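Local coordinates for inositol monophosphatase family protein (Staphylococcus aureus, PDB 5I3S) that probably hydrolyses phosphate monoesters such as inositol monophosphate, as a dimeric member of the inositol monophosphatase family with the sugar phosphatase fold, at residues A14-R17 with I18-M22; G87-N90 with F91-Q95. All coordinates share one frame; numbering follows the deposited sequence.

Contact 1: residues A14-R17 with I18-M22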
loop_
_atom_site.group_PDB
_atom_site.type_symbol
_atom_site.label_atom_id
_atom_site.label_comp_id
_atom_site.label_asym_id
_atom_site.label_seq_id
_atom_site.Cartn_x
_atom_site.Cartn_y
_atom_site.Cartn_z
ATOM N N ALA A 14 -2.986 -24.885 1.415
ATOM C CA ALA A 14 -1.610 -24.384 1.203
ATOM C C ALA A 14 -1.346 -23.110 2.014
ATOM O O ALA A 14 -0.231 -22.885 2.449
ATOM C CB ALA A 14 -1.344 -24.123 -0.264
ATOM N N GLY A 15 -2.366 -22.274 2.220
ATOM C CA GLY A 15 -2.209 -21.086 3.084
ATOM C C GLY A 15 -1.916 -21.473 4.535
ATOM O O GLY A 15 -0.983 -20.953 5.147
ATOM N N ILE A 16 -2.700 -22.430 5.059
ATOM C CA ILE A 16 -2.474 -22.968 6.401
ATOM C C ILE A 16 -1.053 -23.499 6.601
ATOM O O ILE A 16 -0.441 -23.268 7.639
ATOM C CB ILE A 16 -3.563 -23.996 6.775
ATOM C CG1 ILE A 16 -4.862 -23.230 7.026
ATOM C CG2 ILE A 16 -3.191 -24.820 8.001
ATOM C CD1 ILE A 16 -6.071 -24.080 7.315
ATOM N N ARG A 17 -0.526 -24.181 5.597
ATOM C CA ARG A 17 0.864 -24.638 5.660
ATOM C C ARG A 17 1.900 -23.530 5.598
ATOM O O ARG A 17 2.963 -23.695 6.198
ATOM C CB ARG A 17 1.141 -25.672 4.588
ATOM C CG ARG A 17 0.327 -26.921 4.832
ATOM C CD ARG A 17 0.283 -27.794 3.595
ATOM N NE ARG A 17 1.560 -28.473 3.342
ATOM C CZ ARG A 17 1.763 -29.800 3.363
ATOM N NH1 ARG A 17 0.786 -30.668 3.637
ATOM N NH2 ARG A 17 2.973 -30.266 3.107
ATOM N N ILE A 18 1.607 -22.430 4.889
ATOM C CA ILE A 18 2.475 -21.243 4.959
ATOM C C ILE A 18 2.547 -20.663 6.390
ATOM O O ILE A 18 3.637 -20.446 6.892
ATOM C CB ILE A 18 2.102 -20.115 3.943
ATOM C CG1 ILE A 18 2.476 -20.558 2.541
ATOM C CG2 ILE A 18 2.825 -18.808 4.265
ATOM C CD1 ILE A 18 2.257 -19.523 1.459
ATOM N N LYS A 19 1.401 -20.468 7.041
ATOM C CA LYS A 19 1.395 -19.960 8.451
ATOM C C LYS A 19 2.105 -20.919 9.443
ATOM O O LYS A 19 2.800 -20.478 10.344
ATOM C CB LYS A 19 -0.024 -19.607 8.946
ATOM C CG LYS A 19 -0.821 -18.760 7.957
ATOM C CD LYS A 19 -1.664 -17.644 8.570
ATOM C CE LYS A 19 -2.757 -18.124 9.518
ATOM N NZ LYS A 19 -3.490 -19.339 9.065
ATOM N N GLN A 20 1.939 -22.220 9.258
ATOM C CA GLN A 20 2.669 -23.211 10.055
ATOM C C GLN A 20 4.186 -23.097 9.910
ATOM O O GLN A 20 4.899 -23.174 10.921
ATOM C CB GLN A 20 2.242 -24.640 9.698
ATOM C CG GLN A 20 0.970 -25.051 10.396
ATOM C CD GLN A 20 0.345 -26.307 9.817
ATOM O OE1 GLN A 20 0.946 -27.035 9.017
ATOM N NE2 GLN A 20 -0.878 -26.560 10.216
ATOM N N LEU A 21 4.665 -22.924 8.674
ATOM C CA LEU A 21 6.089 -22.739 8.453
ATOM C C LEU A 21 6.604 -21.441 9.087
ATOM O O LEU A 21 7.683 -21.440 9.711
ATOM C CB LEU A 21 6.476 -22.898 6.972
ATOM C CG LEU A 21 6.403 -24.371 6.499
ATOM C CD1 LEU A 21 6.387 -24.509 4.986
ATOM C CD2 LEU A 21 7.529 -25.236 7.054
ATOM N N MET A 22 5.831 -20.358 8.970
ATOM C CA MET A 22 6.209 -19.102 9.589
ATOM C C MET A 22 6.271 -19.235 11.116
ATOM O O MET A 22 7.237 -18.774 11.729
ATOM C CB MET A 22 5.262 -17.974 9.194
ATOM C CG MET A 22 5.361 -17.565 7.726
ATOM S SD MET A 22 3.903 -16.658 7.185
ATOM C CE MET A 22 4.170 -15.066 8.009
#
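Ile16 and Gln20, one turn apart on helix 2-24, meet where methyl CG2 of Ile16 lies 3.6 Å from NE2 of Gln20, the aliphatic branch and the amide crossing at a slant. CG of Gln20 stands beside its own backbone N (chi1 -82°) and the chain runs on extended. CG therefore rides over the Ile16 carbonyl oxygen, and OE1 is turned to the Arg17 side. Arg17 leaves the same flank of the helix, its chain bent at chi3 (73°), and touches Phe48 of helix 37-56. Leu21 folds back on the same turn, its CG 3.5 Å from Arg17 O. On the buried side, CG1 of Ile18 lies 3.6 Å from Ala14 O, and both side chains reach Ile100 of strand 99-106. Lys19 CG leans 3.6 Å from Gly15 O before its chain bends away. Beneath them runs an unbroken alpha-helical ladder; Lys19 N to Gly15 O (3.1 Å) is its straightest rung, at 164°. No side-chain hydrogen bond or salt bridge joins the two turns: backbone bonds hold the helix, its apolar face packs on sheet and helix, and the polar ends of Arg17 and Gln20 lie on the exposed side, where water could serve them.

Contact 2: residues G87-N90 with F91-Q95; sequences GTLN and FVHQQ
Gly87 O receives the N-H of Phe91 at 2.9 Å and nearly straight (172°), opening a short helix whose next rungs run from Val92 N to Thr88 O, His93 N to Leu89 O and Gln94 N to Asn90 O. Gln95 breaks the helical path with positive phi, its N adding a weak bond to Asn90 O. Asn90 and Gln94 lie alongside each other, pointing the same way, with their amide planes only 19° apart. Their oxygens, OD1 of Asn90 and OE1 of Gln94, come within 3.4 Å, two acceptors that need donors from outside. Arg179 of the second subunit supplies one to Asn90 OD1, and Asn97 one to Gln94 OE1, while Gln94 NE2 reaches Asn195 O of the second subunit. Gly87, at the N-cap, and Thr88 close the Asp-Pro-Ile-Asp-Gly-Thr signature of inositol monophosphatases, which in relatives carries metal-binding aspartates and contributes to the phosphate site. Leu89 and His93 also run side by side, their CD2 atoms 4.2 Å apart, and Leu89 O sits at the edge of the imidazole, in its plane. His93 ND1 is hydrogen-bonded to Glu197 of the second subunit. A chi1 of 179° swings the Phe91 ring off this polar face toward Phe98, Val38 and Met22, while its CB stays 3.3 Å from Thr88 O.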
loop_
_atom_site.group_PDB
_atom_site.type_symbol
_atom_site.label_atom_id
_atom_site.label_comp_id
_atom_site.label_asym_id
_atom_site.label_seq_id
_atom_site.Cartn_x
_atom_site.Cartn_y
_atom_site.Cartn_z
ATOM N N GLY A 87 4.597 -11.334 -3.867
ATOM C CA GLY A 87 4.966 -10.393 -2.866
ATOM C C GLY A 87 6.005 -10.934 -1.886
ATOM O O GLY A 87 5.862 -10.772 -0.658
ATOM N N THR A 88 7.075 -11.526 -2.409
ATOM C CA THR A 88 8.069 -12.115 -1.515
ATOM C C THR A 88 8.731 -11.067 -0.595
ATOM O O THR A 88 8.994 -11.345 0.579
ATOM C CB THR A 88 9.158 -12.932 -2.276
ATOM O OG1 THR A 88 9.689 -12.136 -3.314
ATOM C CG2 THR A 88 8.590 -14.158 -2.961
ATOM N N LEU A 89 9.021 -9.879 -1.104
ATOM C CA LEU A 89 9.507 -8.845 -0.233
ATOM C C LEU A 89 8.516 -8.457 0.850
ATOM O O LEU A 89 8.932 -8.202 1.994
ATOM C CB LEU A 89 9.917 -7.569 -0.990
ATOM C CG LEU A 89 11.256 -7.562 -1.728
ATOM C CD1 LEU A 89 11.500 -6.219 -2.420
ATOM C CD2 LEU A 89 12.398 -7.925 -0.782
ATOM N N ASN A 90 7.224 -8.351 0.522
ATOM C CA ASN A 90 6.211 -8.151 1.586
ATOM C C ASN A 90 6.331 -9.273 2.662
ATOM O O ASN A 90 6.424 -9.000 3.836
ATOM C CB ASN A 90 4.775 -8.006 1.010
ATOM C CG ASN A 90 4.558 -6.665 0.277
ATOM O OD1 ASN A 90 5.403 -5.777 0.296
ATOM N ND2 ASN A 90 3.424 -6.529 -0.362
ATOM N N PHE A 91 6.349 -10.522 2.231
ATOM C CA PHE A 91 6.572 -11.622 3.104
ATOM C C PHE A 91 7.853 -11.449 3.962
ATOM O O PHE A 91 7.800 -11.596 5.198
ATOM C CB PHE A 91 6.617 -12.916 2.290
ATOM C CG PHE A 91 6.865 -14.150 3.106
ATOM C CD1 PHE A 91 5.862 -15.073 3.282
ATOM C CD2 PHE A 91 8.130 -14.397 3.685
ATOM C CE1 PHE A 91 6.091 -16.233 4.010
ATOM C CE2 PHE A 91 8.367 -15.553 4.414
ATOM C CZ PHE A 91 7.346 -16.477 4.569
ATOM N N VAL A 92 8.988 -11.157 3.332
ATOM C CA VAL A 92 10.232 -11.051 4.102
ATOM C C VAL A 92 10.161 -9.905 5.104
ATOM O O VAL A 92 10.454 -10.124 6.280
ATOM C CB VAL A 92 11.473 -10.911 3.191
ATOM C CG1 VAL A 92 12.748 -10.532 3.971
ATOM C CG2 VAL A 92 11.696 -12.220 2.456
ATOM N N HIS A 93 9.734 -8.717 4.668
ATOM C CA HIS A 93 9.761 -7.524 5.536
ATOM C C HIS A 93 8.579 -7.214 6.446
ATOM O O HIS A 93 8.761 -6.545 7.474
ATOM C CB HIS A 93 10.033 -6.276 4.696
ATOM C CG HIS A 93 11.443 -6.206 4.233
ATOM N ND1 HIS A 93 12.385 -5.448 4.881
ATOM C CD2 HIS A 93 12.091 -6.868 3.250
ATOM C CE1 HIS A 93 13.545 -5.595 4.275
ATOM N NE2 HIS A 93 13.396 -6.463 3.288
ATOM N N GLN A 94 7.384 -7.614 6.028
ATOM C CA GLN A 94 6.138 -7.261 6.712
ATOM C C GLN A 94 5.388 -8.462 7.302
ATOM O O GLN A 94 4.440 -8.257 8.063
ATOM C CB GLN A 94 5.223 -6.548 5.702
ATOM C CG GLN A 94 5.864 -5.435 4.877
ATOM C CD GLN A 94 4.840 -4.713 3.995
ATOM O OE1 GLN A 94 3.956 -5.357 3.391
ATOM N NE2 GLN A 94 4.950 -3.390 3.897
ATOM N N GLN A 95 5.752 -9.696 6.889
ATOM C CA GLN A 95 5.051 -10.923 7.273
ATOM C C GLN A 95 3.544 -10.916 6.992
ATOM O O GLN A 95 2.750 -11.490 7.768
ATOM C CB GLN A 95 5.285 -11.281 8.772
ATOM C CG GLN A 95 6.737 -11.474 9.150
ATOM C CD GLN A 95 7.497 -10.133 9.235
ATOM O OE1 GLN A 95 6.992 -9.135 9.787
ATOM N NE2 GLN A 95 8.729 -10.110 8.685
#

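How the contacts relate
Both contacts are short helical pieces held by backbone bonds, and their centres lie about 14 Å apart. They meet directly: Met22 SD and Ile18 CG2 of contact 1 pack on CE1 of Phe91 from contact 2, the sulfur at 3.9 Å. Each also leans on helix 37-56, so that helix joins them a second time. Each is only partly buried, yet the outer faces differ. In contact 1 the outward side chains touch no other protein chain of the assembly, whereas in contact 2 the amides and imidazole meet the second subunit through hydrogen bonds. Residues 14-22 thus serve packing within one chain; residues 87-95 run from the end of the family signature, probably part of the active site as in relatives, to the contact with the second subunit.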